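Local structure of ferrous iron uptake transporter protein B (Streptococcus thermophilus, 3TAH) at residues V141-L146 and D152-K157; T91-N96 and I112-I117; L22-N27 and L51-L56; I9-S14 and L97-Q102. The protein probably transports ferrous iron across the cell membrane in a GTP-driven system, its G-protein domain being present here with a labelled GDP. The protein carries 1 engineered substitution. All coordinates share one frame; numbering follows the deposited sequence.

All four contacts lie in the P-loop GTPase part of the chain and share its mixed sheet. Interactions 2 and 4 are the nearest pair, their centres about 9 Å apart; both use helix 93-105, and their segments alternate along the chain. Interaction 3 is nested in the loop that interaction 4 closes, whereas interaction 1 comes last, about 12 Å between centres from interaction 2 and joined to it by strand pairing between 140-142 and 110-115. Interactions 2 and 3 are farthest apart, about 20 Å between centres. Interactions 1, 2 and 4 each bring a loop at a strand end to the nucleotide; interaction 3 does not touch it, joining helix 16-24 to strand 51-55.

Interaction 1: V141-L146 and D152-K157; sequences VATSAL and DQVVKK. With BGO (3'-O-(N-methylanthraniloyl)guanosine-5'-diphosphate), chain C.
From V141, which packs on V154 of the helix, segment 141-146 runs on to the guanine of the bound nucleotide, the flat group here. L146 lies over one ring face, its CD2 3.4 Å from N2 of the guanine; the opposite face is approached by M116 in one of its two conformers. At the O6 edge, A145 N donates a hydrogen bond of 2.8 Å to O6; it comes from the L146 side, tilted from the ring plane, and the bond is bent (136°). A145 CB lies near N7, out of the ring plane on the L146 side. S144, A145 and L146 correspond to the S-A-L loop, the fifth guanine-nucleotide motif of the GTPase fold, and S144 OG is hydrogen-bonded to D118.

The contact with the helix is wholly apolar. V141 CB lies 3.8 Å from V154 CG2, the two valines meeting at a slant, and V141 CG1 reaches Q153 CB at 4.1 Å. T143 crosses V154 at about a right angle: with its hydroxyl between backbone N and carbonyl carbon (chi1 66°), its methyl CG2 meets V154 CG1 at 4.0 Å, while OG1 is engaged by N115 OD1.

Strand 140-142 is an outermost strand of the sheet within this chain and is paired through V141 with I112 and L114. Helix 151-159 packs on it and on its neighbour 110-115, V154 touching T111 and A113, and V155 reaches on to I23 of helix 16-24.

Interaction 2: T91-N96 and I112-I117; sequences TNLERN and IALNMI. With BGO (3'-O-(N-methylanthraniloyl)guanosine-5'-diphosphate), chain C.
Van der Waals contacts join the two segments, without a hydrogen bond between them. L93 CD1 meets L114 CD1 at 4.0 Å, the two leucines crossing at about a right angle, methyl to methyl. T91 CG2 rests 3.9 Å from M116 O and also borders M116 CB; the hydroxyl of T91 is taken by D89.

The polar groups bond within a segment, to neighbouring parts of the chain or to the ligand. N92 O, at the start of the helix, accepts both N96 N and N96 ND2, the latter at 2.8 Å from above the carbonyl plane. N115 ND2 donates to guanine N7 (3.2 Å) and to S14 O, and these bonds, with the T143 bond to OD1, fix the rotation of the amide. M116 N adds a bond of 3.3 Å to O6. N115 and M116 open the N-x-x-D (G4) motif, the guanine-recognition motif of GTPases.

M116 is modelled in two conformers; in one, bent at chi2 (-86°), SD lies over the base, 3.5 Å from guanine C5, a tentative placement.

The contact lies within the beta-alpha-beta unit of strand 83-89, helix 93-105 and strand 110-115; L93 also touches V88 of the first strand and C257 of helix 241-259.

Interaction 3: L22-N27 and L51-L56; sequences LITGHN and LEIQDL
I53, with its CG1 set against I23 and T24, joins the end of the P-loop helix, 16-24, to strand 51-55, the strand that carries the G3 (D-x-x-G) aspartate D55 of the GTPase fold. The tight part is small and centres on one atom. I53 CG1 lies 3.9 Å from I23 CG2, the two isoleucines crossing at about a right angle. With CG1 of I23 beside the backbone N (chi1 -66°), the branch methyl CG2 is left anti to it and does the touching, while the longer arm runs on to V155. T24 CG2 approaches the same carbon of I53 from a slant, less closely, at 4.2 Å. The hydroxyl of T24 is hydrogen-bonded instead to F20 O, one helical turn back, so that a buried polar atom is satisfied inside the helix and the methyl is left to face the strand. V45, I6 and L8 of the neighbouring strands also pack on I53, completing a buried apolar patch.

The other side is loose. Past T24 the chain leaves the helix at G25, which has positive phi, and a type II' turn from T24 to N27 carries H26 and N27 to the surface.

Farther along the strand, D55 pairs with K16 of the P-loop in a salt bridge. D55 binds magnesium in another structure of this protein, though no such ion is at that position here. Next to it the amide of Q54 folds onto the following peptide: Q54 NE2 donates to D55 O at 3.0 Å, almost straight at 173°, on a lone pair in the carbonyl plane.

Interaction 4: I9-S14 and L97-Q102; sequences IGNPAS and LYLTTQ. Engineered in segment 9-14: A13 (natural residue Asn). With BGO (3'-O-(N-methylanthraniloyl)guanosine-5'-diphosphate), chain C.
L99 is the residue through which helix 93-105 meets the P-loop, the Walker A (G1) motif that follows strand 4-10 and wraps the beta-phosphate. At the start of the segment, L97 points away from that loop and packs on C257 of helix 241-259, on which Y98 stacks its ring with Y250. The backbone O of Y98 accepts T101 OG1 at 2.8 Å. Next, L99 points toward the loop: with CG anti to the backbone N (chi1 179°), its CD2 methyl lies 4.0 Å from G10 C, with I9 CG1 at 4.3 Å and N11 ND2 at 4.0 Å as its other neighbours. The side chains of N11 and L99 slide past each other in opposite directions, and a water ties them further, accepting from N11 ND2 at 3.0 Å and from L99 N. The same N11 amide nitrogen is bonded to I59 O. Beyond L99, T100 turns to N86 and Q102 to S61 and M62.

On the loop itself, a type II turn from N11 to S14 presents backbone amides to the nucleotide. The engineered A13 donates through its N to O3B of the beta-phosphate at 2.9 Å, while S14 N makes a weak bond to O1B. S14 OG reinforces the turn, donating to N11 O at 2.7 Å in the carbonyl plane.

Interaction 1: V141-L146 and D152-K157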
# COMPACT_ATOMS: atom_id res chain seq x y z
N VAL A 141 -14.63 0.57 -2.39
CA VAL A 141 -15.73 0.19 -3.26
C VAL A 141 -15.79 -1.33 -3.39
O VAL A 141 -14.79 -1.96 -3.76
CB VAL A 141 -15.58 0.82 -4.67
CG1 VAL A 141 -16.71 0.35 -5.60
CG2 VAL A 141 -15.56 2.34 -4.58
N ALA A 142 -16.94 -1.93 -3.09
CA ALA A 142 -17.13 -3.37 -3.20
C ALA A 142 -17.15 -3.72 -4.68
O ALA A 142 -17.85 -3.07 -5.47
CB ALA A 142 -18.42 -3.82 -2.54
N THR A 143 -16.35 -4.72 -5.06
CA THR A 143 -16.33 -5.19 -6.43
C THR A 143 -16.42 -6.72 -6.51
O THR A 143 -16.12 -7.43 -5.55
CB THR A 143 -15.03 -4.76 -7.20
OG1 THR A 143 -13.88 -5.40 -6.62
CG2 THR A 143 -14.83 -3.26 -7.17
N SER A 144 -16.84 -7.18 -7.69
CA SER A 144 -16.79 -8.59 -8.06
C SER A 144 -16.30 -8.66 -9.50
O SER A 144 -16.99 -8.20 -10.41
CB SER A 144 -18.15 -9.27 -7.93
OG SER A 144 -18.05 -10.64 -8.31
N ALA A 145 -15.10 -9.21 -9.69
CA ALA A 145 -14.57 -9.45 -11.03
C ALA A 145 -15.40 -10.52 -11.76
O ALA A 145 -15.59 -10.43 -12.97
CB ALA A 145 -13.09 -9.84 -10.96
N LEU A 146 -15.93 -11.50 -11.02
CA LEU A 146 -16.76 -12.56 -11.62
C LEU A 146 -18.09 -12.00 -12.13
O LEU A 146 -18.42 -12.10 -13.32
CB LEU A 146 -16.99 -13.70 -10.62
CG LEU A 146 -17.93 -14.84 -11.08
CD1 LEU A 146 -17.41 -15.48 -12.36
CD2 LEU A 146 -18.08 -15.87 -9.98
N ASP A 152 -16.34 -0.06 -12.73
CA ASP A 152 -16.27 1.31 -13.24
C ASP A 152 -16.28 2.33 -12.10
O ASP A 152 -15.61 3.38 -12.17
CB ASP A 152 -17.44 1.62 -14.20
CG ASP A 152 -17.47 0.71 -15.42
OD1 ASP A 152 -16.42 0.15 -15.83
OD2 ASP A 152 -18.57 0.56 -15.99
N GLN A 153 -17.03 2.01 -11.06
CA GLN A 153 -17.14 2.82 -9.85
C GLN A 153 -15.81 2.96 -9.11
O GLN A 153 -15.44 4.08 -8.72
CB GLN A 153 -18.19 2.24 -8.90
CG GLN A 153 -19.63 2.23 -9.46
CD GLN A 153 -20.02 0.93 -10.13
OE1 GLN A 153 -19.24 0.31 -10.87
NE2 GLN A 153 -21.26 0.50 -9.89
N VAL A 154 -15.08 1.86 -8.93
CA VAL A 154 -13.79 1.92 -8.22
C VAL A 154 -12.76 2.66 -9.07
O VAL A 154 -11.98 3.47 -8.54
CB VAL A 154 -13.29 0.53 -7.72
CG1 VAL A 154 -12.69 -0.33 -8.85
CG2 VAL A 154 -12.27 0.72 -6.57
N VAL A 155 -12.76 2.43 -10.39
CA VAL A 155 -11.83 3.13 -11.28
C VAL A 155 -12.08 4.65 -11.23
O VAL A 155 -11.11 5.43 -11.15
CB VAL A 155 -11.87 2.57 -12.74
CG1 VAL A 155 -11.11 3.49 -13.72
CG2 VAL A 155 -11.30 1.17 -12.77
N LYS A 156 -13.34 5.07 -11.24
CA LYS A 156 -13.70 6.49 -11.12
C LYS A 156 -13.21 7.13 -9.81
O LYS A 156 -12.68 8.26 -9.80
CB LYS A 156 -15.22 6.67 -11.22
CG LYS A 156 -15.68 8.14 -11.26
CD LYS A 156 -17.19 8.26 -11.50
CE LYS A 156 -17.64 9.72 -11.47
NZ LYS A 156 -19.12 9.83 -11.60
N LYS A 157 -13.41 6.40 -8.72
CA LYS A 157 -12.98 6.85 -7.41
C LYS A 157 -11.46 7.01 -7.37
O LYS A 157 -10.95 8.06 -6.94
CB LYS A 157 -13.45 5.88 -6.33
CG LYS A 157 -13.15 6.25 -4.89
CD LYS A 157 -13.66 7.63 -4.50
CE LYS A 157 -15.17 7.72 -4.56
NZ LYS A 157 -15.65 9.00 -3.95
C' BGO C . -9.91 -18.92 -11.28
N1 BGO C . -15.29 -13.16 -7.42
C2 BGO C . -15.11 -14.56 -7.58
N2 BGO C . -16.07 -15.39 -7.22
N3 BGO C . -13.97 -15.02 -8.11
C4 BGO C . -13.01 -14.15 -8.48
C5 BGO C . -13.12 -12.77 -8.34
C6 BGO C . -14.30 -12.25 -7.80
O6 BGO C . -14.49 -11.04 -7.65
N7 BGO C . -12.00 -12.23 -8.81
C8 BGO C . -11.18 -13.21 -9.22
N9 BGO C . -11.82 -14.37 -9.02
PA BGO C . -6.83 -13.66 -10.28
PB BGO C . -4.49 -12.33 -9.16
C1' BGO C . -10.49 -20.35 -11.21
O1' BGO C . -9.47 -18.46 -12.32
O1A BGO C . -7.34 -12.51 -11.02
C1B BGO C . -11.40 -15.71 -9.26
O1B BGO C . -4.53 -11.38 -8.04
C2' BGO C . -10.74 -21.08 -12.38
N2' BGO C . -10.48 -20.60 -13.60
O2' BGO C . -11.41 -16.32 -11.54
O2A BGO C . -6.03 -14.71 -10.99
C2B BGO C . -10.59 -16.01 -10.42
O2B BGO C . -4.40 -11.72 -10.48
C3' BGO C . -11.27 -22.36 -12.25
O3' BGO C . -9.91 -18.16 -10.21
O3A BGO C . -5.90 -13.16 -9.04
C3B BGO C . -9.38 -16.84 -10.42
O3B BGO C . -3.51 -13.44 -8.95
C4' BGO C . -11.55 -22.90 -11.01
O4' BGO C . -10.31 -15.95 -8.30
C4B BGO C . -9.07 -16.54 -8.96
C5' BGO C . -11.31 -22.18 -9.85
O5' BGO C . -8.06 -14.37 -9.53
C5B BGO C . -7.91 -15.55 -8.72
C6' BGO C . -10.78 -20.89 -9.95
CM' BGO C . -10.25 -21.46 -14.77

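Interaction 2: T91-N96 and I112-I117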
# COMPACT_ATOMS: atom_id res chain seq x y z
N THR A 91 -12.78 -11.96 1.33
CA THR A 91 -12.90 -13.23 2.07
C THR A 91 -11.67 -13.54 2.92
O THR A 91 -11.64 -14.53 3.63
CB THR A 91 -13.17 -14.43 1.13
OG1 THR A 91 -11.95 -14.83 0.48
CG2 THR A 91 -14.24 -14.12 0.09
N ASN A 92 -10.64 -12.70 2.83
CA ASN A 92 -9.42 -12.86 3.60
C ASN A 92 -8.90 -11.48 3.99
O ASN A 92 -7.72 -11.14 3.76
CB ASN A 92 -8.44 -13.58 2.70
CG ASN A 92 -7.20 -14.01 3.41
OD1 ASN A 92 -6.15 -14.08 2.78
ND2 ASN A 92 -7.29 -14.30 4.70
N LEU A 93 -9.79 -10.70 4.58
CA LEU A 93 -9.58 -9.25 4.75
C LEU A 93 -8.33 -8.87 5.55
O LEU A 93 -7.49 -8.12 5.06
CB LEU A 93 -10.82 -8.62 5.39
CG LEU A 93 -10.85 -7.09 5.52
CD1 LEU A 93 -10.64 -6.42 4.16
CD2 LEU A 93 -12.16 -6.67 6.13
N GLU A 94 -8.20 -9.39 6.76
CA GLU A 94 -7.08 -9.00 7.63
C GLU A 94 -5.71 -9.26 6.98
O GLU A 94 -4.84 -8.39 7.03
CB GLU A 94 -7.20 -9.63 9.02
CG GLU A 94 -8.40 -9.07 9.79
CD GLU A 94 -8.42 -9.40 11.27
OE1 GLU A 94 -7.44 -9.99 11.79
OE2 GLU A 94 -9.43 -9.06 11.92
N ARG A 95 -5.54 -10.44 6.39
CA ARG A 95 -4.29 -10.81 5.71
C ARG A 95 -3.98 -9.87 4.55
O ARG A 95 -2.83 -9.50 4.37
CB ARG A 95 -4.32 -12.26 5.19
CG ARG A 95 -3.01 -12.69 4.48
CD ARG A 95 -2.89 -14.21 4.22
NE ARG A 95 -3.79 -14.67 3.17
CZ ARG A 95 -4.16 -15.93 2.94
NH1 ARG A 95 -3.71 -16.94 3.69
NH2 ARG A 95 -5.00 -16.20 1.94
N ASN A 96 -5.00 -9.50 3.77
CA ASN A 96 -4.83 -8.59 2.64
C ASN A 96 -4.51 -7.14 3.05
O ASN A 96 -3.76 -6.45 2.34
CB ASN A 96 -6.07 -8.58 1.74
CG ASN A 96 -6.14 -9.78 0.81
OD1 ASN A 96 -6.17 -9.63 -0.42
ND2 ASN A 96 -6.20 -10.97 1.38
N ILE A 112 -9.49 1.38 -2.43
CA ILE A 112 -9.57 -0.08 -2.33
C ILE A 112 -10.71 -0.64 -3.17
O ILE A 112 -11.83 -0.15 -3.05
CB ILE A 112 -9.75 -0.55 -0.87
CG1 ILE A 112 -8.48 -0.30 -0.04
CG2 ILE A 112 -10.12 -2.04 -0.81
CD1 ILE A 112 -8.65 -0.62 1.48
N ALA A 113 -10.41 -1.64 -4.02
CA ALA A 113 -11.43 -2.47 -4.67
C ALA A 113 -11.55 -3.66 -3.73
O ALA A 113 -10.65 -4.49 -3.66
CB ALA A 113 -11.03 -2.91 -6.08
N LEU A 114 -12.66 -3.71 -2.99
CA LEU A 114 -12.91 -4.76 -2.03
C LEU A 114 -13.56 -5.85 -2.85
O LEU A 114 -14.79 -5.89 -2.99
CB LEU A 114 -13.81 -4.24 -0.89
CG LEU A 114 -14.18 -5.25 0.20
CD1 LEU A 114 -12.93 -5.68 0.96
CD2 LEU A 114 -15.22 -4.72 1.18
N ASN A 115 -12.70 -6.72 -3.40
CA ASN A 115 -13.04 -7.71 -4.42
C ASN A 115 -13.49 -9.04 -3.80
O ASN A 115 -13.35 -9.25 -2.59
CB ASN A 115 -11.85 -7.85 -5.40
CG ASN A 115 -12.22 -8.55 -6.71
OD1 ASN A 115 -13.20 -8.20 -7.36
ND2 ASN A 115 -11.43 -9.55 -7.10
N MET A 116 -14.04 -9.95 -4.61
CA MET A 116 -14.59 -11.23 -4.13
C MET A 116 -15.82 -11.03 -3.26
O MET A 116 -16.15 -11.91 -2.45
CB MET A 116 -13.57 -12.03 -3.32
CG MET A 116 -12.28 -12.29 -4.03
SD MET A 116 -12.43 -13.77 -5.04
CE MET A 116 -10.82 -13.74 -5.80
N ILE A 117 -16.50 -9.89 -3.42
CA ILE A 117 -17.64 -9.56 -2.57
C ILE A 117 -18.80 -10.57 -2.74
O ILE A 117 -19.57 -10.83 -1.80
CB ILE A 117 -18.08 -8.07 -2.77
CG1 ILE A 117 -18.66 -7.50 -1.48
CG2 ILE A 117 -19.05 -7.91 -3.96
CD1 ILE A 117 -17.61 -7.31 -0.38
C' BGO C . -9.91 -18.92 -11.28
N1 BGO C . -15.29 -13.16 -7.42
C2 BGO C . -15.11 -14.56 -7.58
N2 BGO C . -16.07 -15.39 -7.22
N3 BGO C . -13.97 -15.02 -8.11
C4 BGO C . -13.01 -14.15 -8.48
C5 BGO C . -13.12 -12.77 -8.34
C6 BGO C . -14.30 -12.25 -7.80
O6 BGO C . -14.49 -11.04 -7.65
N7 BGO C . -12.00 -12.23 -8.81
C8 BGO C . -11.18 -13.21 -9.22
N9 BGO C . -11.82 -14.37 -9.02
PA BGO C . -6.83 -13.66 -10.28
PB BGO C . -4.49 -12.33 -9.16
C1' BGO C . -10.49 -20.35 -11.21
O1' BGO C . -9.47 -18.46 -12.32
O1A BGO C . -7.34 -12.51 -11.02
C1B BGO C . -11.40 -15.71 -9.26
O1B BGO C . -4.53 -11.38 -8.04
C2' BGO C . -10.74 -21.08 -12.38
N2' BGO C . -10.48 -20.60 -13.60
O2' BGO C . -11.41 -16.32 -11.54
O2A BGO C . -6.03 -14.71 -10.99
C2B BGO C . -10.59 -16.01 -10.42
O2B BGO C . -4.40 -11.72 -10.48
C3' BGO C . -11.27 -22.36 -12.25
O3' BGO C . -9.91 -18.16 -10.21
O3A BGO C . -5.90 -13.16 -9.04
C3B BGO C . -9.38 -16.84 -10.42
O3B BGO C . -3.51 -13.44 -8.95
C4' BGO C . -11.55 -22.90 -11.01
O4' BGO C . -10.31 -15.95 -8.30
C4B BGO C . -9.07 -16.54 -8.96
C5' BGO C . -11.31 -22.18 -9.85
O5' BGO C . -8.06 -14.37 -9.53
C5B BGO C . -7.91 -15.55 -8.72
C6' BGO C . -10.78 -20.89 -9.95
CM' BGO C . -10.25 -21.46 -14.77

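Interaction 3: L22-N27 and L51-L56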
# COMPACT_ATOMS: atom_id res chain seq x y z
N LEU A 22 -10.76 -6.87 -16.99
CA LEU A 22 -12.04 -6.17 -17.14
C LEU A 22 -11.87 -4.68 -17.43
O LEU A 22 -12.55 -4.12 -18.29
CB LEU A 22 -12.91 -6.32 -15.89
CG LEU A 22 -13.70 -7.61 -15.73
CD1 LEU A 22 -14.34 -7.64 -14.35
CD2 LEU A 22 -14.76 -7.69 -16.84
N ILE A 23 -10.97 -4.04 -16.70
CA ILE A 23 -10.78 -2.59 -16.78
C ILE A 23 -10.15 -2.16 -18.10
O ILE A 23 -10.54 -1.12 -18.64
CB ILE A 23 -9.91 -2.06 -15.61
CG1 ILE A 23 -10.62 -2.23 -14.27
CG2 ILE A 23 -9.58 -0.58 -15.80
CD1 ILE A 23 -9.69 -2.21 -13.08
N THR A 24 -9.19 -2.95 -18.58
CA THR A 24 -8.44 -2.63 -19.80
C THR A 24 -8.91 -3.37 -21.06
O THR A 24 -8.56 -2.95 -22.17
CB THR A 24 -6.93 -2.91 -19.65
OG1 THR A 24 -6.68 -4.32 -19.51
CG2 THR A 24 -6.36 -2.13 -18.46
N GLY A 25 -9.66 -4.46 -20.89
CA GLY A 25 -10.03 -5.31 -22.02
C GLY A 25 -8.80 -5.96 -22.62
O GLY A 25 -7.81 -6.21 -21.93
N HIS A 26 -8.85 -6.22 -23.92
CA HIS A 26 -7.74 -6.88 -24.62
C HIS A 26 -6.58 -5.94 -25.00
O HIS A 26 -5.56 -6.42 -25.49
CB HIS A 26 -8.25 -7.62 -25.87
CG HIS A 26 -9.36 -8.59 -25.58
ND1 HIS A 26 -9.12 -9.92 -25.28
CD2 HIS A 26 -10.70 -8.43 -25.53
CE1 HIS A 26 -10.27 -10.53 -25.07
NE2 HIS A 26 -11.25 -9.65 -25.21
N ASN A 27 -6.73 -4.63 -24.77
CA ASN A 27 -5.68 -3.64 -25.07
C ASN A 27 -4.63 -3.48 -23.97
O ASN A 27 -4.75 -2.56 -23.15
CB ASN A 27 -6.27 -2.25 -25.36
CG ASN A 27 -6.71 -2.07 -26.79
OD1 ASN A 27 -6.06 -2.54 -27.73
ND2 ASN A 27 -7.82 -1.36 -26.97
N LEU A 51 -7.01 7.44 -18.63
CA LEU A 51 -6.52 6.74 -17.44
C LEU A 51 -5.67 5.55 -17.84
O LEU A 51 -6.09 4.72 -18.66
CB LEU A 51 -7.69 6.24 -16.59
CG LEU A 51 -8.81 7.21 -16.22
CD1 LEU A 51 -9.84 6.47 -15.37
CD2 LEU A 51 -8.31 8.45 -15.51
N GLU A 52 -4.47 5.45 -17.27
CA GLU A 52 -3.62 4.29 -17.52
C GLU A 52 -3.46 3.46 -16.25
O GLU A 52 -3.20 4.01 -15.18
CB GLU A 52 -2.24 4.71 -18.01
CG GLU A 52 -1.34 3.55 -18.38
CD GLU A 52 -0.12 3.99 -19.17
OE1 GLU A 52 0.09 3.48 -20.29
OE2 GLU A 52 0.61 4.85 -18.68
N ILE A 53 -3.63 2.15 -16.39
CA ILE A 53 -3.45 1.22 -15.29
C ILE A 53 -2.04 0.64 -15.41
O ILE A 53 -1.69 0.01 -16.42
CB ILE A 53 -4.48 0.07 -15.32
CG1 ILE A 53 -5.91 0.64 -15.40
CG2 ILE A 53 -4.32 -0.84 -14.14
CD1 ILE A 53 -6.28 1.62 -14.33
N GLN A 54 -1.23 0.88 -14.39
CA GLN A 54 0.06 0.24 -14.27
C GLN A 54 -0.15 -0.96 -13.38
O GLN A 54 -0.33 -0.80 -12.16
CB GLN A 54 1.11 1.19 -13.65
CG GLN A 54 2.49 0.55 -13.50
CD GLN A 54 3.07 0.10 -14.82
OE1 GLN A 54 3.39 0.93 -15.65
NE2 GLN A 54 3.19 -1.21 -15.02
N ASP A 55 -0.15 -2.15 -13.96
CA ASP A 55 -0.20 -3.36 -13.15
C ASP A 55 1.12 -3.44 -12.40
O ASP A 55 2.18 -3.00 -12.89
CB ASP A 55 -0.45 -4.61 -13.99
CG ASP A 55 -0.81 -5.82 -13.15
OD1 ASP A 55 -1.63 -5.70 -12.22
OD2 ASP A 55 -0.27 -6.91 -13.44
N LEU A 56 1.05 -3.98 -11.19
CA LEU A 56 2.22 -4.24 -10.38
C LEU A 56 2.13 -5.69 -9.95
O LEU A 56 1.02 -6.23 -9.85
CB LEU A 56 2.28 -3.29 -9.19
CG LEU A 56 2.51 -1.81 -9.49
CD1 LEU A 56 2.50 -0.98 -8.19
CD2 LEU A 56 3.84 -1.58 -10.22

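Interaction 4: I9-S14 and L97-Q102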
# COMPACT_ATOMS: atom_id res chain seq x y z
N ILE A 9 -2.47 -2.88 -7.50
CA ILE A 9 -1.70 -3.82 -6.71
C ILE A 9 -2.55 -4.52 -5.65
O ILE A 9 -3.52 -3.97 -5.13
CB ILE A 9 -0.44 -3.13 -6.10
CG1 ILE A 9 0.50 -4.13 -5.43
CG2 ILE A 9 -0.84 -2.04 -5.12
CD1 ILE A 9 1.87 -3.54 -5.10
N GLY A 10 -2.16 -5.74 -5.33
CA GLY A 10 -2.82 -6.52 -4.29
C GLY A 10 -2.08 -7.83 -4.13
O GLY A 10 -1.08 -8.08 -4.82
N ASN A 11 -2.56 -8.64 -3.19
CA ASN A 11 -2.01 -9.96 -2.96
C ASN A 11 -2.24 -10.86 -4.18
O ASN A 11 -3.19 -10.65 -4.95
CB ASN A 11 -2.73 -10.66 -1.81
CG ASN A 11 -2.51 -10.05 -0.43
OD1 ASN A 11 -3.12 -10.54 0.52
ND2 ASN A 11 -1.65 -9.04 -0.29
N PRO A 12 -1.38 -11.87 -4.34
CA PRO A 12 -1.69 -12.97 -5.26
C PRO A 12 -3.06 -13.54 -4.98
O PRO A 12 -3.47 -13.65 -3.81
CB PRO A 12 -0.62 -14.01 -4.93
CG PRO A 12 0.53 -13.19 -4.47
CD PRO A 12 -0.08 -12.08 -3.69
N ALA A 13 -3.77 -13.89 -6.05
CA ALA A 13 -5.09 -14.53 -5.98
C ALA A 13 -6.15 -13.63 -5.34
O ALA A 13 -7.11 -14.12 -4.78
CB ALA A 13 -5.00 -15.90 -5.25
N SER A 14 -5.97 -12.31 -5.42
CA SER A 14 -6.94 -11.38 -4.90
C SER A 14 -7.96 -10.99 -5.96
O SER A 14 -8.97 -10.35 -5.66
CB SER A 14 -6.25 -10.13 -4.34
OG SER A 14 -5.57 -9.41 -5.34
N LEU A 97 -5.05 -6.69 4.18
CA LEU A 97 -4.83 -5.31 4.64
C LEU A 97 -3.41 -5.07 5.19
O LEU A 97 -3.01 -3.93 5.39
CB LEU A 97 -5.87 -4.86 5.68
CG LEU A 97 -7.32 -4.74 5.19
CD1 LEU A 97 -8.22 -4.50 6.38
CD2 LEU A 97 -7.49 -3.63 4.12
N TYR A 98 -2.65 -6.14 5.43
CA TYR A 98 -1.26 -6.00 5.83
C TYR A 98 -0.49 -5.17 4.80
O TYR A 98 0.16 -4.17 5.14
CB TYR A 98 -0.64 -7.38 6.03
CG TYR A 98 0.76 -7.35 6.59
CD1 TYR A 98 0.98 -7.24 7.97
CD2 TYR A 98 1.86 -7.46 5.76
CE1 TYR A 98 2.24 -7.22 8.48
CE2 TYR A 98 3.14 -7.44 6.28
CZ TYR A 98 3.32 -7.32 7.63
OH TYR A 98 4.57 -7.30 8.14
N LEU A 99 -0.60 -5.57 3.54
CA LEU A 99 -0.02 -4.79 2.45
C LEU A 99 -0.64 -3.38 2.39
O LEU A 99 0.08 -2.41 2.21
CB LEU A 99 -0.25 -5.50 1.11
CG LEU A 99 0.28 -4.80 -0.15
CD1 LEU A 99 1.82 -4.64 -0.14
CD2 LEU A 99 -0.18 -5.53 -1.40
N THR A 100 -1.96 -3.28 2.54
CA THR A 100 -2.66 -2.02 2.42
C THR A 100 -2.04 -0.95 3.33
O THR A 100 -1.83 0.19 2.91
CB THR A 100 -4.15 -2.20 2.77
OG1 THR A 100 -4.72 -3.23 1.93
CG2 THR A 100 -4.89 -0.88 2.61
N THR A 101 -1.72 -1.34 4.57
CA THR A 101 -1.15 -0.36 5.52
C THR A 101 0.16 0.22 4.97
O THR A 101 0.44 1.41 5.11
CB THR A 101 -0.94 -0.96 6.94
OG1 THR A 101 0.01 -2.04 6.91
CG2 THR A 101 -2.26 -1.44 7.57
N GLN A 102 0.96 -0.62 4.34
CA GLN A 102 2.21 -0.20 3.74
C GLN A 102 2.03 0.68 2.51
O GLN A 102 2.79 1.61 2.29
CB GLN A 102 3.06 -1.41 3.39
CG GLN A 102 3.43 -2.28 4.58
CD GLN A 102 4.09 -3.56 4.15
OE1 GLN A 102 5.09 -3.52 3.44
NE2 GLN A 102 3.53 -4.70 4.54
C' BGO C . -9.91 -18.92 -11.28
N1 BGO C . -15.29 -13.16 -7.42
C2 BGO C . -15.11 -14.56 -7.58
N2 BGO C . -16.07 -15.39 -7.22
N3 BGO C . -13.97 -15.02 -8.11
C4 BGO C . -13.01 -14.15 -8.48
C5 BGO C . -13.12 -12.77 -8.34
C6 BGO C . -14.30 -12.25 -7.80
O6 BGO C . -14.49 -11.04 -7.65
N7 BGO C . -12.00 -12.23 -8.81
C8 BGO C . -11.18 -13.21 -9.22
N9 BGO C . -11.82 -14.37 -9.02
PA BGO C . -6.83 -13.66 -10.28
PB BGO C . -4.49 -12.33 -9.16
C1' BGO C . -10.49 -20.35 -11.21
O1' BGO C . -9.47 -18.46 -12.32
O1A BGO C . -7.34 -12.51 -11.02
C1B BGO C . -11.40 -15.71 -9.26
O1B BGO C . -4.53 -11.38 -8.04
C2' BGO C . -10.74 -21.08 -12.38
N2' BGO C . -10.48 -20.60 -13.60
O2' BGO C . -11.41 -16.32 -11.54
O2A BGO C . -6.03 -14.71 -10.99
C2B BGO C . -10.59 -16.01 -10.42
O2B BGO C . -4.40 -11.72 -10.48
C3' BGO C . -11.27 -22.36 -12.25
O3' BGO C . -9.91 -18.16 -10.21
O3A BGO C . -5.90 -13.16 -9.04
C3B BGO C . -9.38 -16.84 -10.42
O3B BGO C . -3.51 -13.44 -8.95
C4' BGO C . -11.55 -22.90 -11.01
O4' BGO C . -10.31 -15.95 -8.30
C4B BGO C . -9.07 -16.54 -8.96
C5' BGO C . -11.31 -22.18 -9.85
O5' BGO C . -8.06 -14.37 -9.53
C5B BGO C . -7.91 -15.55 -8.72
C6' BGO C . -10.78 -20.89 -9.95
CM' BGO C . -10.25 -21.46 -14.77
O HOH W 1 -0.97 -8.45 2.57